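Local atomic coordinates of putative citrate lyase (PDB entry 3QQW), a protein that probably acts as a magnesium-dependent lyase of the HpcH/HpaI aldolase/citrate lyase family, possibly cleaving (S)-citramalyl-CoA. Residues Lys33-Ala38 with Val51-Glu56; Asp100-Val105 with Ile130-Asp135; Gly197-Ala202 with Asn245-Leu250. One frame throughout, in Å; residues are numbered along the deposited sequence.

How the interactions relate
The three contacts lie around one closed parallel barrel of eight strands and follow one another along the chain. Interaction 1 packs helix 32-45 on strand 49-54, early in the barrel. Interaction 2 pairs the neighbouring outer helices 97-107 and 123-139; its centre is about 19 Å from that of interaction 1, and the two touch where Cys55 SG meets Ile104 CD1 at 3.6 Å. Interaction 3 joins the loop before helix 202-217 to the C-terminal part of helix 233-247 and the residues that follow it. Its centre is about 33 Å from that of interaction 2, across the chain's centre. Interactions 1 and 2 thus build one side of the barrel wall, whereas interaction 3 lies where other subunits meet the chain.

Interaction 1: Lys33-Ala38 with Val51-Glu56; sequences KLIGKA and VTCDCE
Ile35 and Ala38, one helical turn apart on helix 32-45, pack against Cys53 and Val51 of strand 49-54. The Ile35 branches gather round Cys53: CG2 lies 3.8 Å from Cys53 SG, and CD1 comes equally near Cys53 CB. With CG1 anti to the carbonyl carbon (chi1 -74°), the longer Ile35 branch extends along the cysteine side chain instead of turning from it. The thiol is compact and weakly polar, so it fits among aliphatic groups. Further along the helix, Ala38 CB sits against both methyls of Val51, 3.8 Å from Val51 CG2; its single methyl fits where its CB points toward the strand, Ala38 CA being 6.7 Å from Val51 CA. Met70 and Met74 of helix 64-76 also pack on Ile35, and all four contacting residues are buried. No hydrogen bond crosses this apolar seam. On the outer side of the helix, by contrast, Leu34 and Lys37 are exposed, a place that suits the lysine's charge. Between Val51 and Cys53, Thr52 points away from the helix and hydrogen-bonds Glu26 and Tyr114, giving the strand the alternation of a TIM-barrel wall. Helix 32-45 is the crossover of the beta-alpha-beta unit made with strands 25-29 and 49-54.

Interaction 2: Asp100-Val105 with Ile130-Asp135; sequences DVDIIV and IRYIGD
Tyr132 reaches from helix 123-139 across to Val101 and Asp102 of helix 97-107, meeting carbon along its flank and oxygen at its end. Its CB leaves the helix with CG anti to the backbone N (chi1 -171°), which swings the ring toward the other helix. Beyond CG, the CD2 edge atom lies 3.8 Å from Val101 CG1. The valine approaches the ring obliquely. CE2 already marks a change of surroundings, close to Val101 CG1 and CB on one hand and 3.3 Å from Asp102 OD1 on the other; CZ is as near to that oxygen, which lies near the ring plane at the edge. The hydroxyl completes the reach: Tyr132 OH donates to Asp102 OD1 in a very short hydrogen bond of 2.5 Å, with the carboxylate plane turned 45° from the ring. Such a pairing suits a partly exposed position, where a phenol can pack as a hydrocarbon and still bond a carboxylate. Arg98 makes a cation-pi contact with the same ring, and Trp97 meets it with its plane nearly perpendicular. The two helices are successive outer helices of the TIM barrel, separated in sequence by strand 115-117; their segment axes approach to 9.9 Å at a signed angle of -36°. Deeper in the interface, Val101 CG2 touches Ile133 CG1 at 3.9 Å, the two side chains crossing at about a right angle. Branched aliphatic residues fill this buried layer well, and Ile133 also rests on Ile115 of strand 115-117, while Val101 packs on Val136 further along helix 123-139.

Interaction 3: Gly197-Ala202 with Asn245-Leu250; sequences GQFEHA and NEFGFL
Phe199 and Phe247 bring together two backbones that are changing course. Residues Gly197-Phe199 form a short 3-10 turn, where Gly197 O accepts from both Glu200 N and His201 N; His201 is then the N-cap of helix 202-217, its ND1 bonding Leu203 N. In the other segment, the chain of helix 233-247 widens into a pi-type turn at 245-247, and Gly248 then leaves helical geometry with a positive phi of 91°, a conformation easily reached without a side chain. The nearest CA atoms, Phe199 and Phe247, are 8.5 Å apart, a gap that large aromatic side chains can bridge. Phe199 CD1 lies 3.7 Å from Phe247 CE1, which stands near the plane of the Phe199 ring at its edge. The rings are oblique, with planes 38° apart and centroids separated by 6.0 Å. Phe247 also turns its own edge to the backbone: its CZ is 3.4 Å from Phe199 O, which lies in the plane of the Phe247 ring. Such an approach sets the weakly positive rim of a phenylalanine against a carbonyl oxygen. Around this buried pair, Lys208 of helix 202-217 packs on both side chains, Asp239 and Arg242 of helix 233-247 touch Phe199, His224 at the end of strand 221-224 meets the Phe199 ring nearly parallel, and Ala202 of a second subunit packs on Phe247.

Interaction 1: Lys33-Ala38 with Val51-Glu56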
ATOM      1  N   LYS C  33     -10.426 -33.328  24.266  1.00 45.82           N
ATOM      2  CA  LYS C  33      -9.277 -33.510  25.160  1.00 46.12           C
ATOM      3  C   LYS C  33      -8.418 -32.233  25.191  1.00 48.54           C
ATOM      4  O   LYS C  33      -8.181 -31.675  26.270  1.00 47.79           O
ATOM      5  CB  LYS C  33      -8.431 -34.723  24.709  1.00 49.44           C
ATOM      6  N   LEU C  34      -7.985 -31.758  24.001  1.00 42.65           N
ATOM      7  CA  LEU C  34      -7.146 -30.576  23.889  1.00 40.48           C
ATOM      8  C   LEU C  34      -7.876 -29.285  24.277  1.00 41.94           C
ATOM      9  O   LEU C  34      -7.223 -28.397  24.820  1.00 41.98           O
ATOM     10  CB  LEU C  34      -6.525 -30.457  22.498  1.00 40.04           C
ATOM     11  CG  LEU C  34      -5.519 -31.550  22.145  1.00 45.41           C
ATOM     12  CD1 LEU C  34      -5.179 -31.488  20.680  1.00 47.23           C
ATOM     13  CD2 LEU C  34      -4.253 -31.452  22.982  1.00 43.04           C
ATOM     14  N   ILE C  35      -9.214 -29.190  24.036  1.00 36.81           N
ATOM     15  CA  ILE C  35     -10.017 -28.040  24.442  1.00 34.51           C
ATOM     16  C   ILE C  35     -10.027 -27.999  25.993  1.00 39.87           C
ATOM     17  O   ILE C  35      -9.731 -26.953  26.580  1.00 38.88           O
ATOM     18  CB  ILE C  35     -11.437 -28.062  23.814  1.00 36.47           C
ATOM     19  CG1 ILE C  35     -11.389 -27.690  22.296  1.00 36.31           C
ATOM     20  CG2 ILE C  35     -12.404 -27.142  24.568  1.00 33.31           C
ATOM     21  CD1 ILE C  35     -12.607 -28.272  21.416  1.00 40.52           C
ATOM     22  N   GLY C  36     -10.315 -29.157  26.614  1.00 36.89           N
ATOM     23  CA  GLY C  36     -10.305 -29.342  28.054  1.00 36.27           C
ATOM     24  C   GLY C  36      -8.997 -28.875  28.652  1.00 41.03           C
ATOM     25  O   GLY C  36      -8.994 -27.939  29.445  1.00 41.38           O
ATOM     26  N   LYS C  37      -7.874 -29.432  28.170  1.00 39.27           N
ATOM     27  CA  LYS C  37      -6.502 -29.119  28.608  1.00 39.97           C
ATOM     28  C   LYS C  37      -6.175 -27.610  28.488  1.00 43.43           C
ATOM     29  O   LYS C  37      -5.598 -27.037  29.418  1.00 43.01           O
ATOM     30  CB  LYS C  37      -5.488 -29.931  27.803  1.00 43.52           C
ATOM     31  CG  LYS C  37      -5.335 -31.380  28.272  1.00 62.50           C
ATOM     32  CD  LYS C  37      -4.231 -32.046  27.458  1.00 78.27           C
ATOM     33  CE  LYS C  37      -4.013 -33.504  27.753  1.00 94.51           C
ATOM     34  NZ  LYS C  37      -3.185 -34.144  26.687  1.00103.54           N
ATOM     35  N   ALA C  38      -6.599 -26.960  27.373  1.00 38.72           N
ATOM     36  CA  ALA C  38      -6.402 -25.535  27.112  1.00 36.81           C
ATOM     37  C   ALA C  38      -7.205 -24.698  28.117  1.00 41.83           C
ATOM     38  O   ALA C  38      -6.678 -23.721  28.662  1.00 44.00           O
ATOM     39  CB  ALA C  38      -6.803 -25.203  25.694  1.00 36.73           C
ATOM     40  N   VAL C  51      -9.026 -19.287  24.095  1.00 34.62           N
ATOM     41  CA  VAL C  51      -9.036 -20.611  23.483  1.00 32.66           C
ATOM     42  C   VAL C  51     -10.007 -20.584  22.316  1.00 34.79           C
ATOM     43  O   VAL C  51     -11.156 -20.196  22.481  1.00 35.82           O
ATOM     44  CB  VAL C  51      -9.388 -21.706  24.510  1.00 38.01           C
ATOM     45  CG1 VAL C  51      -9.516 -23.071  23.848  1.00 38.25           C
ATOM     46  CG2 VAL C  51      -8.359 -21.753  25.623  1.00 39.64           C
ATOM     47  N   THR C  52      -9.561 -20.997  21.140  1.00 32.31           N
ATOM     48  CA  THR C  52     -10.456 -21.147  20.010  1.00 33.43           C
ATOM     49  C   THR C  52     -10.693 -22.626  19.789  1.00 37.75           C
ATOM     50  O   THR C  52      -9.757 -23.381  19.527  1.00 38.82           O
ATOM     51  CB  THR C  52      -9.965 -20.434  18.724  1.00 40.00           C
ATOM     52  OG1 THR C  52      -9.684 -19.078  19.033  1.00 41.54           O
ATOM     53  CG2 THR C  52     -11.005 -20.468  17.619  1.00 31.73           C
ATOM     54  N   CYS C  53     -11.944 -23.038  19.937  1.00 34.96           N
ATOM     55  CA  CYS C  53     -12.379 -24.406  19.660  1.00 35.43           C
ATOM     56  C   CYS C  53     -12.555 -24.479  18.186  1.00 41.53           C
ATOM     57  O   CYS C  53     -13.392 -23.779  17.604  1.00 39.81           O
ATOM     58  CB  CYS C  53     -13.657 -24.748  20.413  1.00 35.08           C
ATOM     59  SG  CYS C  53     -13.565 -24.412  22.178  1.00 38.13           S
ATOM     60  N   ASP C  54     -11.635 -25.166  17.562  1.00 42.18           N
ATOM     61  CA  ASP C  54     -11.582 -25.230  16.126  1.00 43.25           C
ATOM     62  C   ASP C  54     -12.600 -26.220  15.548  1.00 52.46           C
ATOM     63  O   ASP C  54     -12.492 -27.388  15.824  1.00 54.78           O
ATOM     64  CB  ASP C  54     -10.161 -25.584  15.701  1.00 44.39           C
ATOM     65  CG  ASP C  54      -9.838 -25.132  14.293  1.00 49.82           C
ATOM     66  OD1 ASP C  54     -10.784 -24.737  13.559  1.00 47.04           O
ATOM     67  OD2 ASP C  54      -8.653 -25.177  13.918  1.00 54.20           O
ATOM     68  N   CYS C  55     -13.587 -25.747  14.766  1.00 51.91           N
ATOM     69  CA  CYS C  55     -14.565 -26.602  14.066  1.00 54.41           C
ATOM     70  C   CYS C  55     -14.028 -26.840  12.700  1.00 61.91           C
ATOM     71  O   CYS C  55     -13.839 -27.999  12.326  1.00 63.20           O
ATOM     72  CB  CYS C  55     -15.963 -25.982  14.013  1.00 54.27           C
ATOM     73  SG  CYS C  55     -16.868 -26.063  15.575  1.00 57.49           S
ATOM     74  N   GLU C  56     -13.677 -25.718  12.006  1.00 58.47           N
ATOM     75  CA  GLU C  56     -13.096 -25.604  10.669  1.00 59.90           C
ATOM     76  C   GLU C  56     -12.079 -26.706  10.377  1.00 71.20           C
ATOM     77  O   GLU C  56     -12.267 -27.448   9.404  1.00 73.76           O
ATOM     78  CB  GLU C  56     -12.438 -24.227  10.478  1.00 59.30           C
ATOM     79  CG  GLU C  56     -12.498 -23.748   9.043  1.00 62.60           C
ATOM     80  CD  GLU C  56     -11.186 -23.376   8.382  1.00 91.30           C
ATOM     81  OE1 GLU C  56     -10.319 -22.757   9.046  1.00 83.99           O
ATOM     82  OE2 GLU C  56     -11.058 -23.644   7.165  1.00 92.23           O
TER

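Interaction 2: Asp100-Val105 with Ile130-Asp135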
ATOM      1  N   ASP C 100     -23.066 -24.688  12.337  1.00 40.42           N
ATOM      2  CA  ASP C 100     -22.065 -24.436  13.389  1.00 39.08           C
ATOM      3  C   ASP C 100     -22.524 -23.300  14.273  1.00 43.68           C
ATOM      4  O   ASP C 100     -22.446 -23.404  15.479  1.00 43.34           O
ATOM      5  CB  ASP C 100     -20.686 -24.070  12.804  1.00 39.25           C
ATOM      6  CG  ASP C 100     -19.936 -25.123  12.007  1.00 47.67           C
ATOM      7  OD1 ASP C 100     -20.209 -26.335  12.205  1.00 49.36           O
ATOM      8  OD2 ASP C 100     -19.041 -24.739  11.220  1.00 48.50           O
ATOM      9  N   VAL C 101     -23.028 -22.217  13.663  1.00 42.46           N
ATOM     10  CA  VAL C 101     -23.520 -21.021  14.364  1.00 41.15           C
ATOM     11  C   VAL C 101     -24.738 -21.418  15.201  1.00 45.23           C
ATOM     12  O   VAL C 101     -24.736 -21.166  16.409  1.00 44.53           O
ATOM     13  CB  VAL C 101     -23.807 -19.848  13.393  1.00 42.64           C
ATOM     14  CG1 VAL C 101     -24.534 -18.711  14.102  1.00 42.43           C
ATOM     15  CG2 VAL C 101     -22.511 -19.340  12.762  1.00 39.98           C
ATOM     16  N   ASP C 102     -25.736 -22.095  14.587  1.00 42.13           N
ATOM     17  CA  ASP C 102     -26.930 -22.552  15.311  1.00 42.46           C
ATOM     18  C   ASP C 102     -26.561 -23.359  16.557  1.00 47.95           C
ATOM     19  O   ASP C 102     -26.963 -23.003  17.660  1.00 49.19           O
ATOM     20  CB  ASP C 102     -27.822 -23.416  14.413  1.00 45.30           C
ATOM     21  CG  ASP C 102     -28.364 -22.741  13.183  1.00 51.06           C
ATOM     22  OD1 ASP C 102     -28.309 -21.486  13.120  1.00 49.65           O
ATOM     23  OD2 ASP C 102     -28.828 -23.468  12.265  1.00 54.84           O
ATOM     24  N   ILE C 103     -25.748 -24.407  16.387  1.00 43.99           N
ATOM     25  CA  ILE C 103     -25.360 -25.311  17.473  1.00 43.38           C
ATOM     26  C   ILE C 103     -24.536 -24.604  18.556  1.00 44.28           C
ATOM     27  O   ILE C 103     -24.849 -24.748  19.736  1.00 42.73           O
ATOM     28  CB  ILE C 103     -24.613 -26.570  16.924  1.00 45.65           C
ATOM     29  CG1 ILE C 103     -25.547 -27.426  16.019  1.00 47.09           C
ATOM     30  CG2 ILE C 103     -24.052 -27.405  18.067  1.00 42.94           C
ATOM     31  CD1 ILE C 103     -24.789 -28.456  15.173  1.00 53.06           C
ATOM     32  N   ILE C 104     -23.485 -23.866  18.155  1.00 40.35           N
ATOM     33  CA  ILE C 104     -22.592 -23.224  19.113  1.00 38.77           C
ATOM     34  C   ILE C 104     -23.272 -22.038  19.831  1.00 42.75           C
ATOM     35  O   ILE C 104     -23.208 -21.977  21.048  1.00 43.26           O
ATOM     36  CB  ILE C 104     -21.226 -22.855  18.480  1.00 39.27           C
ATOM     37  CG1 ILE C 104     -20.514 -24.148  18.014  1.00 39.59           C
ATOM     38  CG2 ILE C 104     -20.335 -22.081  19.485  1.00 36.44           C
ATOM     39  CD1 ILE C 104     -19.397 -23.952  16.995  1.00 41.91           C
ATOM     40  N   VAL C 105     -23.950 -21.151  19.123  1.00 40.51           N
ATOM     41  CA  VAL C 105     -24.567 -20.006  19.783  1.00 40.14           C
ATOM     42  C   VAL C 105     -25.683 -20.471  20.727  1.00 45.21           C
ATOM     43  O   VAL C 105     -25.666 -20.073  21.897  1.00 46.69           O
ATOM     44  CB  VAL C 105     -25.034 -18.899  18.799  1.00 42.24           C
ATOM     45  CG1 VAL C 105     -25.810 -17.808  19.543  1.00 42.58           C
ATOM     46  CG2 VAL C 105     -23.838 -18.282  18.057  1.00 39.30           C
ATOM     47  N   ILE C 130     -22.022 -12.308   9.824  1.00 37.36           N
ATOM     48  CA  ILE C 130     -22.198 -11.467  11.019  1.00 38.62           C
ATOM     49  C   ILE C 130     -23.697 -11.255  11.318  1.00 43.69           C
ATOM     50  O   ILE C 130     -24.129 -11.378  12.482  1.00 44.14           O
ATOM     51  CB  ILE C 130     -21.433 -10.127  10.876  1.00 41.82           C
ATOM     52  CG1 ILE C 130     -19.943 -10.356  11.036  1.00 40.20           C
ATOM     53  CG2 ILE C 130     -21.947  -9.065  11.866  1.00 43.55           C
ATOM     54  CD1 ILE C 130     -19.155  -9.201  10.501  1.00 50.16           C
ATOM     55  N   ARG C 131     -24.470 -10.968  10.256  1.00 39.81           N
ATOM     56  CA  ARG C 131     -25.912 -10.772  10.308  0.50 41.67           C
ATOM     57  C   ARG C 131     -26.585 -12.063  10.826  1.00 47.30           C
ATOM     58  O   ARG C 131     -27.503 -11.998  11.640  1.00 50.51           O
ATOM     59  CB  ARG C 131     -26.395 -10.391   8.896  0.50 41.76           C
ATOM     60  CG  ARG C 131     -27.861 -10.023   8.734  0.50 50.80           C
ATOM     61  CD  ARG C 131     -28.077  -9.333   7.388  0.50 51.47           C
ATOM     62  NE  ARG C 131     -27.956 -10.236   6.231  0.50 41.87           N
ATOM     63  CZ  ARG C 131     -27.029 -10.144   5.278  0.50 43.94           C
ATOM     64  NH1 ARG C 131     -26.121  -9.179   5.312  0.50 29.49           N
ATOM     65  NH2 ARG C 131     -27.007 -11.013   4.283  0.50 27.19           N
ATOM     66  N   TYR C 132     -26.117 -13.238  10.333  1.00 41.23           N
ATOM     67  CA  TYR C 132     -26.679 -14.524  10.720  1.00 40.36           C
ATOM     68  C   TYR C 132     -26.381 -14.822  12.195  1.00 44.41           C
ATOM     69  O   TYR C 132     -27.290 -15.220  12.908  1.00 46.97           O
ATOM     70  CB  TYR C 132     -26.186 -15.662   9.799  1.00 39.88           C
ATOM     71  CG  TYR C 132     -26.924 -16.959  10.063  1.00 40.39           C
ATOM     72  CD1 TYR C 132     -28.220 -17.151   9.595  1.00 43.45           C
ATOM     73  CD2 TYR C 132     -26.359 -17.960  10.855  1.00 39.49           C
ATOM     74  CE1 TYR C 132     -28.930 -18.308   9.894  1.00 43.87           C
ATOM     75  CE2 TYR C 132     -27.054 -19.130  11.144  1.00 41.04           C
ATOM     76  CZ  TYR C 132     -28.342 -19.295  10.672  1.00 52.25           C
ATOM     77  OH  TYR C 132     -29.023 -20.445  10.967  1.00 57.07           O
ATOM     78  N   ILE C 133     -25.136 -14.596  12.648  1.00 40.41           N
ATOM     79  CA  ILE C 133     -24.691 -14.762  14.048  1.00 39.76           C
ATOM     80  C   ILE C 133     -25.560 -13.866  14.946  1.00 47.00           C
ATOM     81  O   ILE C 133     -26.057 -14.359  15.944  1.00 49.46           O
ATOM     82  CB  ILE C 133     -23.168 -14.472  14.221  1.00 41.49           C
ATOM     83  CG1 ILE C 133     -22.297 -15.495  13.441  1.00 41.37           C
ATOM     84  CG2 ILE C 133     -22.745 -14.437  15.687  1.00 41.80           C
ATOM     85  CD1 ILE C 133     -20.833 -15.051  13.229  1.00 44.29           C
ATOM     86  N   GLY C 134     -25.809 -12.613  14.525  1.00 43.85           N
ATOM     87  CA  GLY C 134     -26.649 -11.648  15.221  1.00 43.58           C
ATOM     88  C   GLY C 134     -28.061 -12.152  15.426  1.00 51.67           C
ATOM     89  O   GLY C 134     -28.600 -12.063  16.542  1.00 52.50           O
ATOM     90  N   ASP C 135     -28.664 -12.724  14.354  1.00 49.17           N
ATOM     91  CA  ASP C 135     -30.018 -13.273  14.398  1.00 50.42           C
ATOM     92  C   ASP C 135     -30.113 -14.422  15.395  1.00 49.96           C
ATOM     93  O   ASP C 135     -31.023 -14.450  16.233  1.00 49.58           O
ATOM     94  CB  ASP C 135     -30.459 -13.753  13.006  1.00 54.58           C
ATOM     95  CG  ASP C 135     -30.701 -12.679  11.975  1.00 69.31           C
ATOM     96  OD1 ASP C 135     -30.888 -11.506  12.375  1.00 71.88           O
ATOM     97  OD2 ASP C 135     -30.729 -13.017  10.767  1.00 74.72           O
TER

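Interaction 3: Gly197-Ala202 with Asn245-Leu250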
ATOM      1  N   GLY C 197      11.096 -14.470   5.742  1.00 51.48           N
ATOM      2  CA  GLY C 197      10.326 -14.194   4.526  1.00 50.33           C
ATOM      3  C   GLY C 197       8.905 -13.696   4.713  1.00 53.96           C
ATOM      4  O   GLY C 197       8.438 -12.840   3.953  1.00 55.92           O
ATOM      5  N   GLN C 198       8.202 -14.211   5.721  1.00 46.46           N
ATOM      6  CA  GLN C 198       6.814 -13.826   6.010  1.00 42.96           C
ATOM      7  C   GLN C 198       6.714 -12.386   6.524  1.00 43.37           C
ATOM      8  O   GLN C 198       5.606 -11.829   6.582  1.00 39.29           O
ATOM      9  CB  GLN C 198       6.177 -14.796   7.003  1.00 43.50           C
ATOM     10  CG  GLN C 198       6.920 -14.942   8.333  1.00 37.35           C
ATOM     11  CD  GLN C 198       5.926 -15.182   9.448  1.00 50.11           C
ATOM     12  OE1 GLN C 198       4.734 -14.829   9.368  1.00 39.33           O
ATOM     13  NE2 GLN C 198       6.381 -15.808  10.498  1.00 40.08           N
ATOM     14  N   PHE C 199       7.877 -11.776   6.847  1.00 39.75           N
ATOM     15  CA  PHE C 199       7.972 -10.400   7.320  1.00 38.42           C
ATOM     16  C   PHE C 199       8.668  -9.505   6.299  1.00 45.32           C
ATOM     17  O   PHE C 199       8.837  -8.307   6.563  1.00 45.72           O
ATOM     18  CB  PHE C 199       8.750 -10.368   8.641  1.00 40.63           C
ATOM     19  CG  PHE C 199       8.079 -11.060   9.802  1.00 41.81           C
ATOM     20  CD1 PHE C 199       6.873 -10.582  10.320  1.00 43.17           C
ATOM     21  CD2 PHE C 199       8.697 -12.127  10.448  1.00 43.04           C
ATOM     22  CE1 PHE C 199       6.268 -11.216  11.418  1.00 43.39           C
ATOM     23  CE2 PHE C 199       8.097 -12.739  11.554  1.00 44.57           C
ATOM     24  CZ  PHE C 199       6.887 -12.295  12.023  1.00 40.70           C
ATOM     25  N   GLU C 200       9.092 -10.081   5.148  1.00 44.90           N
ATOM     26  CA  GLU C 200       9.918  -9.386   4.158  1.00 47.23           C
ATOM     27  C   GLU C 200       9.442  -9.489   2.698  1.00 52.45           C
ATOM     28  O   GLU C 200       9.721  -8.562   1.931  1.00 54.58           O
ATOM     29  CB  GLU C 200      11.364  -9.877   4.248  1.00 50.63           C
ATOM     30  CG  GLU C 200      12.041  -9.398   5.527  1.00 63.42           C
ATOM     31  CD  GLU C 200      13.284 -10.141   5.973  1.00 82.48           C
ATOM     32  OE1 GLU C 200      13.862 -10.905   5.164  1.00 80.89           O
ATOM     33  OE2 GLU C 200      13.698  -9.934   7.134  1.00 75.36           O
ATOM     34  N   HIS C 201       8.747 -10.574   2.305  1.00 46.80           N
ATOM     35  CA  HIS C 201       8.220 -10.707   0.939  1.00 45.52           C
ATOM     36  C   HIS C 201       7.235  -9.554   0.700  1.00 46.73           C
ATOM     37  O   HIS C 201       6.340  -9.332   1.520  1.00 45.73           O
ATOM     38  CB  HIS C 201       7.556 -12.081   0.727  1.00 45.77           C
ATOM     39  CG  HIS C 201       7.142 -12.350  -0.687  1.00 49.34           C
ATOM     40  ND1 HIS C 201       5.990 -11.790  -1.238  1.00 49.97           N
ATOM     41  CD2 HIS C 201       7.746 -13.111  -1.625  1.00 53.20           C
ATOM     42  CE1 HIS C 201       5.938 -12.226  -2.488  1.00 50.56           C
ATOM     43  NE2 HIS C 201       6.973 -13.021  -2.770  1.00 53.08           N
ATOM     44  N   ALA C 202       7.444  -8.805  -0.386  1.00 42.51           N
ATOM     45  CA  ALA C 202       6.677  -7.613  -0.746  1.00 41.06           C
ATOM     46  C   ALA C 202       5.162  -7.813  -0.666  1.00 43.92           C
ATOM     47  O   ALA C 202       4.477  -6.927  -0.154  1.00 43.15           O
ATOM     48  CB  ALA C 202       7.069  -7.158  -2.139  1.00 42.56           C
ATOM     49  N   ASN C 245       6.404  -5.219  16.859  1.00 44.00           N
ATOM     50  CA  ASN C 245       7.188  -4.005  16.699  1.00 45.05           C
ATOM     51  C   ASN C 245       7.434  -3.509  15.272  1.00 50.01           C
ATOM     52  O   ASN C 245       7.760  -2.329  15.123  1.00 51.28           O
ATOM     53  CB  ASN C 245       8.512  -4.171  17.405  1.00 43.59           C
ATOM     54  CG  ASN C 245       8.337  -4.443  18.884  1.00 63.62           C
ATOM     55  OD1 ASN C 245       8.958  -5.356  19.423  1.00 65.65           O
ATOM     56  ND2 ASN C 245       7.441  -3.710  19.563  1.00 50.86           N
ATOM     57  N   GLU C 246       7.288  -4.356  14.243  1.00 45.32           N
ATOM     58  CA  GLU C 246       7.511  -3.901  12.864  1.00 45.24           C
ATOM     59  C   GLU C 246       6.201  -3.734  12.089  1.00 48.40           C
ATOM     60  O   GLU C 246       6.167  -2.974  11.115  1.00 49.26           O
ATOM     61  CB  GLU C 246       8.418  -4.877  12.095  1.00 47.30           C
ATOM     62  CG  GLU C 246       9.826  -5.029  12.644  1.00 58.34           C
ATOM     63  CD  GLU C 246      10.656  -6.082  11.932  1.00 90.23           C
ATOM     64  OE1 GLU C 246      10.610  -6.151  10.678  1.00 77.37           O
ATOM     65  OE2 GLU C 246      11.372  -6.830  12.637  1.00 93.87           O
ATOM     66  N   PHE C 247       5.134  -4.443  12.500  1.00 41.89           N
ATOM     67  CA  PHE C 247       3.874  -4.400  11.777  1.00 40.57           C
ATOM     68  C   PHE C 247       2.676  -3.860  12.588  1.00 44.92           C
ATOM     69  O   PHE C 247       1.726  -3.407  11.970  1.00 44.60           O
ATOM     70  CB  PHE C 247       3.545  -5.796  11.223  1.00 41.43           C
ATOM     71  CG  PHE C 247       4.429  -6.181  10.055  1.00 41.83           C
ATOM     72  CD1 PHE C 247       5.679  -6.745  10.266  1.00 44.29           C
ATOM     73  CD2 PHE C 247       4.019  -5.954   8.744  1.00 41.71           C
ATOM     74  CE1 PHE C 247       6.505  -7.061   9.190  1.00 45.85           C
ATOM     75  CE2 PHE C 247       4.839  -6.291   7.668  1.00 43.84           C
ATOM     76  CZ  PHE C 247       6.075  -6.840   7.896  1.00 43.03           C
ATOM     77  N   GLY C 248       2.732  -3.882  13.921  1.00 41.31           N
ATOM     78  CA  GLY C 248       1.644  -3.370  14.747  1.00 40.74           C
ATOM     79  C   GLY C 248       0.572  -4.376  15.142  1.00 43.35           C
ATOM     80  O   GLY C 248      -0.554  -3.981  15.467  1.00 41.32           O
ATOM     81  N   PHE C 249       0.919  -5.691  15.121  1.00 38.77           N
ATOM     82  CA  PHE C 249       0.023  -6.755  15.576  1.00 36.53           C
ATOM     83  C   PHE C 249      -0.017  -6.707  17.090  1.00 41.88           C
ATOM     84  O   PHE C 249       0.991  -6.358  17.710  1.00 42.18           O
ATOM     85  CB  PHE C 249       0.479  -8.126  15.073  1.00 36.57           C
ATOM     86  CG  PHE C 249       0.250  -8.336  13.597  1.00 35.62           C
ATOM     87  CD1 PHE C 249      -0.946  -8.862  13.133  1.00 37.72           C
ATOM     88  CD2 PHE C 249       1.245  -8.057  12.677  1.00 36.56           C
ATOM     89  CE1 PHE C 249      -1.138  -9.127  11.771  1.00 37.13           C
ATOM     90  CE2 PHE C 249       1.045  -8.301  11.313  1.00 38.29           C
ATOM     91  CZ  PHE C 249      -0.143  -8.832  10.867  1.00 34.50           C
ATOM     92  N   LEU C 250      -1.193  -6.996  17.689  1.00 38.06           N
ATOM     93  CA  LEU C 250      -1.401  -6.893  19.129  1.00 36.82           C
ATOM     94  C   LEU C 250      -1.849  -8.214  19.725  1.00 39.25           C
ATOM     95  O   LEU C 250      -2.165  -8.322  20.927  1.00 39.18           O
ATOM     96  CB  LEU C 250      -2.474  -5.809  19.348  1.00 36.98           C
ATOM     97  CG  LEU C 250      -2.062  -4.369  19.036  1.00 41.22           C
ATOM     98  CD1 LEU C 250      -3.236  -3.439  19.176  1.00 41.62           C
ATOM     99  CD2 LEU C 250      -0.930  -3.924  19.942  1.00 38.92           C
TER